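Local coordinates for protein putative acetyl xylan esterase (Cellvibrio japonicus, PDB 2W9X) that removes acetyl groups from plant cell wall polysaccharides, acting on acetylated xylan and, with a large preference, on acetylated glucomannan, at residues Leu30-Arg35 with Val46-Ser51; Val55-Ala60 with Gly122-Phe127; Arg35-Ser40 with Tyr221-Pro226; Asp73-Arg78 with Thr115-Thr120. All coordinates share one frame; numbering follows the deposited sequence.

Contact 1. Residues Leu30-Arg35 with Val46-Ser51; sequences LHIGGR and VSYTYS
Tyr48 carries most of this contact, its ring lodged against Leu30 and Ile32 of the facing segment. Its CG lies anti to its own carbonyl carbon (chi1 -48°), which lays the ring back along its own strand, toward the N-terminal end. There the phenol end meets Leu30, whose side chain comes from the opposite direction and sets both methyls against it: Leu30 CD2 is 3.3 Å from Tyr48 OH, and Leu30 CD1 is 3.7 Å from Tyr48 CZ. Farther back on the ring, Ile32 CD1 approaches at a slant, 3.8 Å from Tyr48 CE1. Phe57, next to Ile32 on the neighbouring strand, also meets this ring. These side chains lie between the two sheets of the N-terminal beta-sandwich of the carbohydrate esterase 2 family: strand 31-33 belongs to one antiparallel sheet and strand 47-50 to the other, and no direct hydrogen bond joins the two segments. Thr49 points its side chain away and hydrogen-bonds through its backbone to Leu37, within its own sheet. At Tyr50 the contact shifts to the backbone of Arg35, with Arg35 O 3.8 Å from Tyr50 CB. The ring of Tyr50 leads off toward Phe124, and its hydroxyl hydrogen-bonds to Asp72. At Ser51 a water bridges the ends of the segments, accepting from Ser51 N at 2.8 Å; its 2.4 Å separation from Arg35 O is unusually short and doubtful in detail. The guanidinium of Arg35 turns elsewhere, to Tyr219 O and to cation-pi contacts with the rings of Tyr219 and Trp52.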
# COMPACT_ATOMS: atom_id res chain seq x y z
N LEU B 30 -6.19 -35.40 -11.77
CA LEU B 30 -6.87 -34.13 -11.70
C LEU B 30 -6.09 -33.13 -10.86
O LEU B 30 -5.16 -33.50 -10.12
CB LEU B 30 -8.31 -34.33 -11.19
CG LEU B 30 -8.81 -34.07 -9.76
CD1 LEU B 30 -10.20 -34.67 -9.63
CD2 LEU B 30 -7.90 -34.61 -8.68
N HIS B 31 -6.46 -31.86 -11.01
CA HIS B 31 -5.90 -30.73 -10.27
C HIS B 31 -7.05 -30.05 -9.53
O HIS B 31 -8.14 -29.89 -10.08
CB HIS B 31 -5.25 -29.75 -11.25
CG HIS B 31 -4.89 -28.42 -10.63
ND1 HIS B 31 -3.78 -28.24 -9.84
CD2 HIS B 31 -5.51 -27.22 -10.70
CE1 HIS B 31 -3.72 -26.98 -9.45
NE2 HIS B 31 -4.76 -26.34 -9.95
N ILE B 32 -6.79 -29.67 -8.28
CA ILE B 32 -7.82 -29.07 -7.41
C ILE B 32 -7.49 -27.63 -7.07
O ILE B 32 -6.37 -27.31 -6.65
CB ILE B 32 -7.99 -29.85 -6.08
CG1 ILE B 32 -8.34 -31.32 -6.34
CG2 ILE B 32 -9.05 -29.18 -5.19
CD1 ILE B 32 -7.59 -32.30 -5.42
N GLY B 33 -8.48 -26.76 -7.26
CA GLY B 33 -8.44 -25.42 -6.72
C GLY B 33 -9.37 -25.27 -5.53
O GLY B 33 -10.50 -25.75 -5.55
N GLY B 34 -8.88 -24.62 -4.48
CA GLY B 34 -9.70 -24.38 -3.31
C GLY B 34 -9.55 -25.48 -2.28
O GLY B 34 -8.97 -26.55 -2.57
N ARG B 35 -10.08 -25.20 -1.09
CA ARG B 35 -9.98 -26.09 0.05
C ARG B 35 -10.90 -27.28 -0.14
O ARG B 35 -12.10 -27.13 -0.32
CB ARG B 35 -10.32 -25.36 1.35
CG ARG B 35 -9.26 -24.39 1.79
CD ARG B 35 -9.69 -23.66 3.03
NE ARG B 35 -8.61 -22.84 3.56
CZ ARG B 35 -8.71 -22.10 4.67
NH1 ARG B 35 -9.85 -22.09 5.36
NH2 ARG B 35 -7.67 -21.40 5.08
N VAL B 46 -12.10 -42.06 -4.97
CA VAL B 46 -11.55 -40.95 -4.19
C VAL B 46 -12.64 -39.89 -4.12
O VAL B 46 -13.34 -39.63 -5.11
CB VAL B 46 -10.25 -40.37 -4.83
CG1 VAL B 46 -9.75 -39.14 -4.06
CG2 VAL B 46 -9.18 -41.41 -4.88
N SER B 47 -12.84 -39.33 -2.93
CA SER B 47 -13.88 -38.34 -2.73
C SER B 47 -13.31 -37.00 -2.31
O SER B 47 -12.47 -36.91 -1.41
CB SER B 47 -14.94 -38.84 -1.75
OG SER B 47 -14.46 -38.82 -0.43
N TYR B 48 -13.78 -35.96 -2.99
CA TYR B 48 -13.38 -34.60 -2.72
C TYR B 48 -14.60 -33.90 -2.12
O TYR B 48 -15.61 -33.73 -2.79
CB TYR B 48 -12.93 -33.92 -4.02
CG TYR B 48 -11.95 -34.75 -4.83
CD1 TYR B 48 -10.58 -34.72 -4.55
CD2 TYR B 48 -12.39 -35.60 -5.85
CE1 TYR B 48 -9.67 -35.51 -5.29
CE2 TYR B 48 -11.49 -36.38 -6.58
CZ TYR B 48 -10.14 -36.32 -6.30
OH TYR B 48 -9.26 -37.11 -7.03
N THR B 49 -14.50 -33.58 -0.83
CA THR B 49 -15.55 -32.85 -0.10
C THR B 49 -15.14 -31.38 0.09
O THR B 49 -14.00 -31.09 0.45
CB THR B 49 -15.88 -33.55 1.26
OG1 THR B 49 -16.19 -34.92 1.03
CG2 THR B 49 -17.06 -32.91 1.98
N TYR B 50 -16.07 -30.45 -0.17
CA TYR B 50 -15.79 -29.00 -0.14
C TYR B 50 -16.97 -28.20 0.41
O TYR B 50 -18.11 -28.66 0.39
CB TYR B 50 -15.44 -28.51 -1.55
CG TYR B 50 -16.32 -29.14 -2.58
CD1 TYR B 50 -15.96 -30.36 -3.19
CD2 TYR B 50 -17.56 -28.56 -2.90
CE1 TYR B 50 -16.81 -30.96 -4.12
CE2 TYR B 50 -18.40 -29.15 -3.82
CZ TYR B 50 -18.02 -30.35 -4.43
OH TYR B 50 -18.87 -30.93 -5.34
N SER B 51 -16.71 -26.98 0.90
CA SER B 51 -17.79 -26.07 1.34
C SER B 51 -17.49 -24.58 1.12
O SER B 51 -18.41 -23.78 0.94
CB SER B 51 -18.18 -26.32 2.79
OG SER B 51 -17.05 -26.18 3.62
O HOH W 1 -13.90 -26.69 1.27

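Contact 2. Residues Val55-Ala60 with Gly122-Phe127; sequences VYFETA and GRFLGF
Strands 56-60 and 122-127 run nearly parallel, their axes 8.4 Å apart at closest and 18° from alignment, a spacing bridged by side chains and not by backbone hydrogen bonds. Phe124 lies over one face of the Phe57 ring, with Phe124 CD2 3.6 Å from Phe57 CG. The two planes are inclined at 42°, and the ring centroids are 4.7 Å apart. Phe124 CB adds a CH-pi contact over the same ring. The Phe127 ring is clamped on both faces: Phe124 CZ sits over the centre of one, while a CH-pi contact from Thr59 CG2, 3.7 Å from the ring centroid, covers the other. Phe57 O reaches the edge of this ring, 3.6 Å from Phe127 CZ. Thr59 OG1 stands anti to its backbone N (chi1 -162°), leaving the methyl for Phe127 while the hydroxyl hydrogen-bonds to Pro29 O. Leu125 and Gly126 depart from extended strand geometry, and Phe124 and Phe127, though three residues apart, both point inward. This aromatic cluster lies in the core of the N-terminal beta-sandwich. Strand 56-62 pairs with 31-33 and 108-113 in one sheet; strand 122-128 lies between 47-50 and 67-72 in the other, where Leu68 touches both Phe124 and Phe127.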
# COMPACT_ATOMS: atom_id res chain seq x y z
N VAL B 55 -14.59 -23.41 -5.41
CA VAL B 55 -13.78 -24.61 -5.59
C VAL B 55 -13.82 -25.05 -7.07
O VAL B 55 -14.83 -24.83 -7.75
CB VAL B 55 -14.26 -25.74 -4.62
CG1 VAL B 55 -13.77 -27.10 -5.04
CG2 VAL B 55 -13.81 -25.44 -3.19
N TYR B 56 -12.72 -25.61 -7.56
CA TYR B 56 -12.68 -26.13 -8.94
C TYR B 56 -11.81 -27.37 -9.11
O TYR B 56 -10.88 -27.61 -8.32
CB TYR B 56 -12.27 -25.04 -9.95
CG TYR B 56 -10.92 -24.40 -9.71
CD1 TYR B 56 -9.77 -24.90 -10.32
CD2 TYR B 56 -10.80 -23.26 -8.90
CE1 TYR B 56 -8.53 -24.31 -10.11
CE2 TYR B 56 -9.57 -22.66 -8.69
CZ TYR B 56 -8.43 -23.18 -9.30
OH TYR B 56 -7.21 -22.59 -9.10
N PHE B 57 -12.12 -28.15 -10.14
CA PHE B 57 -11.39 -29.37 -10.51
C PHE B 57 -11.07 -29.34 -12.01
O PHE B 57 -11.95 -29.01 -12.83
CB PHE B 57 -12.22 -30.61 -10.19
CG PHE B 57 -12.68 -30.68 -8.76
CD1 PHE B 57 -11.92 -31.35 -7.79
CD2 PHE B 57 -13.89 -30.11 -8.38
CE1 PHE B 57 -12.34 -31.41 -6.48
CE2 PHE B 57 -14.32 -30.17 -7.05
CZ PHE B 57 -13.55 -30.82 -6.10
N GLU B 58 -9.82 -29.65 -12.35
CA GLU B 58 -9.37 -29.63 -13.74
C GLU B 58 -8.78 -30.96 -14.16
O GLU B 58 -8.17 -31.67 -13.34
CB GLU B 58 -8.35 -28.52 -13.99
CG GLU B 58 -8.95 -27.12 -13.99
CD GLU B 58 -7.91 -26.04 -13.98
OE1 GLU B 58 -7.86 -25.27 -14.95
OE2 GLU B 58 -7.13 -25.95 -13.00
N THR B 59 -8.98 -31.30 -15.43
CA THR B 59 -8.33 -32.47 -16.04
C THR B 59 -8.04 -32.27 -17.54
O THR B 59 -8.56 -31.34 -18.16
CB THR B 59 -9.11 -33.78 -15.78
OG1 THR B 59 -8.24 -34.89 -16.02
CG2 THR B 59 -10.34 -33.91 -16.66
N ALA B 60 -7.22 -33.17 -18.09
CA ALA B 60 -6.79 -33.10 -19.49
C ALA B 60 -6.52 -34.50 -20.01
O ALA B 60 -5.92 -35.33 -19.31
CB ALA B 60 -5.54 -32.23 -19.62
N GLY B 122 -20.54 -30.49 -0.16
CA GLY B 122 -20.82 -31.29 -1.36
C GLY B 122 -19.64 -32.18 -1.69
O GLY B 122 -18.52 -31.91 -1.25
N ARG B 123 -19.88 -33.24 -2.46
CA ARG B 123 -18.80 -34.12 -2.87
C ARG B 123 -18.69 -34.27 -4.39
O ARG B 123 -19.70 -34.42 -5.09
CB ARG B 123 -18.91 -35.49 -2.20
CG ARG B 123 -19.32 -35.45 -0.72
CD ARG B 123 -18.91 -36.70 0.04
NE ARG B 123 -19.71 -37.87 -0.30
CZ ARG B 123 -19.39 -38.76 -1.24
NH1 ARG B 123 -18.28 -38.59 -1.95
NH2 ARG B 123 -20.17 -39.82 -1.49
N PHE B 124 -17.46 -34.22 -4.88
CA PHE B 124 -17.13 -34.59 -6.25
C PHE B 124 -16.33 -35.89 -6.20
O PHE B 124 -15.39 -36.01 -5.40
CB PHE B 124 -16.34 -33.48 -6.93
CG PHE B 124 -15.93 -33.78 -8.35
CD1 PHE B 124 -16.89 -34.08 -9.32
CD2 PHE B 124 -14.59 -33.72 -8.73
CE1 PHE B 124 -16.51 -34.34 -10.64
CE2 PHE B 124 -14.20 -33.96 -10.05
CZ PHE B 124 -15.16 -34.27 -11.00
N LEU B 125 -16.70 -36.84 -7.05
CA LEU B 125 -16.08 -38.17 -7.06
C LEU B 125 -15.16 -38.44 -8.26
O LEU B 125 -14.75 -39.59 -8.46
CB LEU B 125 -17.16 -39.26 -6.95
CG LEU B 125 -18.02 -39.33 -5.68
CD1 LEU B 125 -18.90 -40.57 -5.70
CD2 LEU B 125 -17.13 -39.37 -4.48
N GLY B 126 -14.85 -37.42 -9.05
CA GLY B 126 -13.83 -37.55 -10.10
C GLY B 126 -14.26 -37.55 -11.55
O GLY B 126 -15.46 -37.57 -11.88
N PHE B 127 -13.24 -37.51 -12.43
CA PHE B 127 -13.39 -37.56 -13.88
C PHE B 127 -13.08 -38.96 -14.41
O PHE B 127 -11.92 -39.40 -14.34
CB PHE B 127 -12.41 -36.58 -14.55
CG PHE B 127 -12.63 -35.13 -14.19
CD1 PHE B 127 -13.64 -34.39 -14.80
CD2 PHE B 127 -11.80 -34.49 -13.27
CE1 PHE B 127 -13.84 -33.05 -14.48
CE2 PHE B 127 -11.99 -33.15 -12.95
CZ PHE B 127 -13.01 -32.42 -13.56

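Contact 3. Residues Arg35-Ser40 with Tyr221-Pro226; sequences RVLVES and YTLNNP
Polar contacts gather around Arg35, whose side chain runs extended from CG to NE past the backbone of Tyr221 and Thr222. Arg35 NH1, already bonded to Tyr219 O, comes within 3.2 Å of Tyr221 O, approached obliquely to the guanidinium plane; Tyr221 O itself accepts from Trp52 NE1. The water near Arg35 O donates to Thr222 O at 2.9 Å; the link between the backbones is only as sure as its too-short approach to Arg35 O. Apolar contacts lie farther along the segment. Thr222 OG1 lies anti to the carbonyl carbon (chi1 -59°), which leaves the methyl CG2 anti to the backbone N and resting against the Val36-Leu37 peptide, 3.9 Å from Val36 C and 3.7 Å from Leu37 N. Beyond it, the side chains of Leu37 and Leu223 meet at about a right angle, with Leu37 CD1 4.2 Å from Leu223 CD1. The contact joins the N-terminal beta-sandwich to the GDSL-type (SGNH) hydrolase domain. On the first side stands edge strand 37-39, paired antiparallel with strand 47-50; on the second is the loop that leaves helix 215-218 and leads to strand 239-243 of the parallel sheet.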
# COMPACT_ATOMS: atom_id res chain seq x y z
N ARG B 35 -10.08 -25.20 -1.09
CA ARG B 35 -9.98 -26.09 0.05
C ARG B 35 -10.90 -27.28 -0.14
O ARG B 35 -12.10 -27.13 -0.32
CB ARG B 35 -10.32 -25.36 1.35
CG ARG B 35 -9.26 -24.39 1.79
CD ARG B 35 -9.69 -23.66 3.03
NE ARG B 35 -8.61 -22.84 3.56
CZ ARG B 35 -8.71 -22.10 4.67
NH1 ARG B 35 -9.85 -22.09 5.36
NH2 ARG B 35 -7.67 -21.40 5.08
N VAL B 36 -10.31 -28.47 -0.11
CA VAL B 36 -11.02 -29.71 -0.36
C VAL B 36 -10.51 -30.76 0.61
O VAL B 36 -9.29 -30.90 0.80
CB VAL B 36 -10.82 -30.17 -1.84
CG1 VAL B 36 -11.18 -31.62 -2.01
CG2 VAL B 36 -11.63 -29.33 -2.80
N LEU B 37 -11.43 -31.46 1.25
CA LEU B 37 -11.12 -32.62 2.06
C LEU B 37 -11.04 -33.83 1.12
O LEU B 37 -12.07 -34.26 0.57
CB LEU B 37 -12.21 -32.85 3.12
CG LEU B 37 -11.89 -33.46 4.50
CD1 LEU B 37 -13.06 -34.32 4.96
CD2 LEU B 37 -10.57 -34.23 4.58
N VAL B 38 -9.83 -34.34 0.90
CA VAL B 38 -9.63 -35.53 0.05
C VAL B 38 -9.61 -36.79 0.90
O VAL B 38 -8.81 -36.92 1.82
CB VAL B 38 -8.35 -35.43 -0.85
CG1 VAL B 38 -8.38 -34.15 -1.70
CG2 VAL B 38 -7.07 -35.47 -0.03
N GLU B 39 -10.53 -37.71 0.62
CA GLU B 39 -10.59 -38.96 1.36
C GLU B 39 -10.45 -40.15 0.43
O GLU B 39 -10.86 -40.10 -0.73
CB GLU B 39 -11.89 -39.05 2.18
CG GLU B 39 -11.91 -38.06 3.33
CD GLU B 39 -13.21 -38.08 4.09
OE1 GLU B 39 -14.25 -37.73 3.51
OE2 GLU B 39 -13.18 -38.42 5.29
N SER B 40 -9.86 -41.23 0.93
CA SER B 40 -9.66 -42.41 0.11
C SER B 40 -10.24 -43.66 0.76
O SER B 40 -9.49 -44.58 1.07
CB SER B 40 -8.17 -42.58 -0.20
OG SER B 40 -7.41 -42.84 0.97
N TYR B 221 -10.41 -23.82 9.19
CA TYR B 221 -10.97 -25.13 8.87
C TYR B 221 -11.22 -25.37 7.39
O TYR B 221 -11.62 -24.47 6.65
CB TYR B 221 -12.23 -25.40 9.72
CG TYR B 221 -11.93 -25.32 11.20
CD1 TYR B 221 -11.30 -26.38 11.87
CD2 TYR B 221 -12.24 -24.17 11.92
CE1 TYR B 221 -11.00 -26.29 13.23
CE2 TYR B 221 -11.95 -24.08 13.28
CZ TYR B 221 -11.34 -25.14 13.93
OH TYR B 221 -11.06 -25.05 15.27
N THR B 222 -10.97 -26.62 6.99
CA THR B 222 -11.15 -27.11 5.62
C THR B 222 -12.60 -26.98 5.17
O THR B 222 -12.88 -26.70 3.98
CB THR B 222 -10.72 -28.60 5.53
OG1 THR B 222 -9.35 -28.71 5.92
CG2 THR B 222 -10.86 -29.17 4.11
N LEU B 223 -13.52 -27.19 6.11
CA LEU B 223 -14.94 -27.15 5.83
C LEU B 223 -15.69 -26.26 6.79
O LEU B 223 -15.09 -25.59 7.64
CB LEU B 223 -15.55 -28.56 5.85
CG LEU B 223 -14.95 -29.61 4.92
CD1 LEU B 223 -15.55 -30.97 5.20
CD2 LEU B 223 -15.13 -29.20 3.46
N ASN B 224 -17.01 -26.27 6.64
CA ASN B 224 -17.95 -25.45 7.39
C ASN B 224 -18.11 -25.91 8.83
O ASN B 224 -19.06 -25.53 9.50
CB ASN B 224 -19.31 -25.47 6.67
CG ASN B 224 -19.97 -26.85 6.72
OD1 ASN B 224 -20.81 -27.13 7.59
ND2 ASN B 224 -19.55 -27.73 5.81
N ASN B 225 -17.18 -26.76 9.29
CA ASN B 225 -17.20 -27.34 10.64
C ASN B 225 -15.80 -27.45 11.27
O ASN B 225 -14.80 -27.54 10.54
CB ASN B 225 -17.92 -28.69 10.64
CG ASN B 225 -17.28 -29.71 9.70
OD1 ASN B 225 -16.18 -30.19 9.94
ND2 ASN B 225 -18.00 -30.05 8.64
N PRO B 226 -15.72 -27.45 12.62
CA PRO B 226 -14.46 -27.50 13.39
C PRO B 226 -13.67 -28.81 13.34
O PRO B 226 -12.69 -28.95 14.05
CB PRO B 226 -14.91 -27.27 14.85
CG PRO B 226 -16.30 -26.76 14.77
CD PRO B 226 -16.88 -27.36 13.52
O HOH W 1 -13.90 -26.69 1.27

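Contact 4. Residues Asp73-Arg78 with Thr115-Thr120; sequences DQNIFR and TETQST
Two connections that pass between the sheets of the N-terminal beta-sandwich touch here: the turn joining strand 67-72 to strand 76-81, and the loop leading from strand 108-113 to strand 122-128. Thr115 grips the start of strand 76-81 with both branches. Its OG1 accepts a hydrogen bond from Ile76 N at 3.1 Å, with a moderately bent N-H...O angle of 152°. Its methyl packs on the same residue, Thr115 CG2 lying 3.7 Å from Ile76 CG1; Phe171 of helix 167-173 touches both side chains. The methyl of Thr117 comes up to the base of the Gln74 side chain, with Thr117 CG2 3.9 Å from Gln74 CB. Gln74 then bends at chi2 (-64°), folding its amide back toward Thr120 and Asp73. Thr120 OG1 donates to Gln74 OE1 at 2.7 Å, the hydroxyl standing 40° out of the carbonyl plane. The other end of the amide, Gln74 NE2, donates in its own plane to Asp73 OD1 at 3.1 Å, entering from above the carboxylate. Held at both OE1 and NE2, the amide is restricted in rotation. Lys113 NZ hydrogen-bonds to Thr115 O and Thr117 OG1 in the facing loop. On the other side, Asp72 OD1 accepts from the backbone N of both Gln74 and Asn75, and its bond to Gln74 N makes an Asx turn at the end of strand 67-72. Links of this kind, carrying the chain from one sheet to the facing one, are the beta arches of sandwich folds.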
# COMPACT_ATOMS: atom_id res chain seq x y z
N ASP B 73 -26.01 -32.35 -4.02
CA ASP B 73 -27.32 -31.72 -4.27
C ASP B 73 -27.40 -30.33 -3.63
O ASP B 73 -28.49 -29.81 -3.38
CB ASP B 73 -28.46 -32.63 -3.76
CG ASP B 73 -28.51 -32.71 -2.23
OD1 ASP B 73 -27.54 -32.31 -1.55
OD2 ASP B 73 -29.54 -33.19 -1.70
N GLN B 74 -26.24 -29.73 -3.37
CA GLN B 74 -26.17 -28.45 -2.66
C GLN B 74 -25.76 -27.30 -3.56
O GLN B 74 -26.13 -26.17 -3.32
CB GLN B 74 -25.18 -28.55 -1.49
CG GLN B 74 -25.62 -29.49 -0.37
CD GLN B 74 -26.89 -29.01 0.30
OE1 GLN B 74 -26.96 -27.89 0.79
NE2 GLN B 74 -27.90 -29.86 0.33
N ASN B 75 -24.98 -27.59 -4.60
CA ASN B 75 -24.38 -26.56 -5.45
C ASN B 75 -24.89 -26.51 -6.88
O ASN B 75 -25.36 -27.51 -7.43
CB ASN B 75 -22.87 -26.75 -5.49
CG ASN B 75 -22.22 -26.48 -4.16
OD1 ASN B 75 -21.74 -27.40 -3.48
ND2 ASN B 75 -22.23 -25.21 -3.76
N ILE B 76 -24.79 -25.32 -7.48
CA ILE B 76 -24.82 -25.18 -8.93
C ILE B 76 -23.36 -25.11 -9.36
O ILE B 76 -22.53 -24.50 -8.68
CB ILE B 76 -25.59 -23.91 -9.40
CG1 ILE B 76 -26.96 -23.79 -8.71
CG2 ILE B 76 -25.74 -23.90 -10.93
CD1 ILE B 76 -27.73 -22.47 -9.02
N PHE B 77 -23.06 -25.75 -10.50
CA PHE B 77 -21.71 -25.77 -11.06
C PHE B 77 -21.78 -25.27 -12.48
O PHE B 77 -22.83 -25.35 -13.12
CB PHE B 77 -21.17 -27.21 -11.15
CG PHE B 77 -20.97 -27.89 -9.83
CD1 PHE B 77 -19.73 -27.85 -9.19
CD2 PHE B 77 -22.01 -28.60 -9.25
CE1 PHE B 77 -19.54 -28.49 -7.97
CE2 PHE B 77 -21.83 -29.25 -8.03
CZ PHE B 77 -20.59 -29.20 -7.39
N ARG B 78 -20.65 -24.81 -13.00
CA ARG B 78 -20.48 -24.77 -14.44
C ARG B 78 -19.32 -25.67 -14.89
O ARG B 78 -18.34 -25.87 -14.15
CB ARG B 78 -20.40 -23.34 -14.99
CG ARG B 78 -19.14 -22.58 -14.65
CD ARG B 78 -19.26 -21.10 -14.99
NE ARG B 78 -17.96 -20.46 -14.80
CZ ARG B 78 -17.69 -19.18 -15.00
NH1 ARG B 78 -16.45 -18.74 -14.81
NH2 ARG B 78 -18.64 -18.34 -15.40
N THR B 115 -22.01 -21.59 -6.34
CA THR B 115 -22.87 -21.18 -5.24
C THR B 115 -22.17 -21.25 -3.87
O THR B 115 -21.08 -21.82 -3.74
CB THR B 115 -24.13 -22.03 -5.20
OG1 THR B 115 -23.77 -23.40 -5.34
CG2 THR B 115 -25.09 -21.64 -6.34
N GLU B 116 -22.79 -20.63 -2.87
CA GLU B 116 -22.28 -20.63 -1.51
C GLU B 116 -23.08 -21.59 -0.66
O GLU B 116 -24.32 -21.64 -0.77
CB GLU B 116 -22.36 -19.23 -0.90
CG GLU B 116 -21.82 -19.18 0.53
CD GLU B 116 -21.85 -17.81 1.16
OE1 GLU B 116 -22.76 -17.00 0.86
OE2 GLU B 116 -20.96 -17.53 1.98
N THR B 117 -22.36 -22.35 0.16
CA THR B 117 -22.92 -23.31 1.12
C THR B 117 -22.31 -23.00 2.49
O THR B 117 -21.16 -23.36 2.75
CB THR B 117 -22.55 -24.76 0.74
OG1 THR B 117 -21.14 -24.86 0.49
CG2 THR B 117 -23.33 -25.25 -0.49
N GLN B 118 -23.07 -22.33 3.35
CA GLN B 118 -22.57 -21.95 4.68
C GLN B 118 -22.80 -23.02 5.75
O GLN B 118 -22.09 -23.06 6.76
CB GLN B 118 -23.16 -20.61 5.13
CG GLN B 118 -22.60 -19.43 4.33
CD GLN B 118 -23.18 -18.10 4.76
OE1 GLN B 118 -24.37 -17.84 4.57
NE2 GLN B 118 -22.34 -17.24 5.32
N SER B 119 -23.78 -23.88 5.52
CA SER B 119 -24.17 -24.85 6.54
C SER B 119 -24.16 -26.28 6.04
O SER B 119 -24.61 -27.19 6.74
CB SER B 119 -25.54 -24.48 7.12
OG SER B 119 -26.48 -24.27 6.08
N THR B 120 -23.65 -26.50 4.82
CA THR B 120 -23.55 -27.86 4.25
C THR B 120 -22.27 -28.05 3.43
O THR B 120 -21.50 -27.11 3.22
CB THR B 120 -24.76 -28.18 3.34
OG1 THR B 120 -24.72 -27.32 2.20
CG2 THR B 120 -26.10 -28.02 4.06

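Overall arrangement
From the N terminus, strand 31-33 starts one sheet of the sandwich. Contact 1 closes a short loop that takes in strand 37-39 and brings the chain back along strand 47-50 in the opposite sheet. Arg35 begins the first segment of contact 3, whose partner comes some 180 residues later in the hydrolase domain; contacts 1 and 3 therefore cross along the chain and share Arg35 and a water. Contact 2 follows contact 1 and lies within the span of contact 3, joining the sheets again about 6 Å from contact 1, centre to centre. Contact 4 falls within contact 2's span and ties together two inter-sheet connections. Asn224 of contact 3 packs against the 115-120 loop.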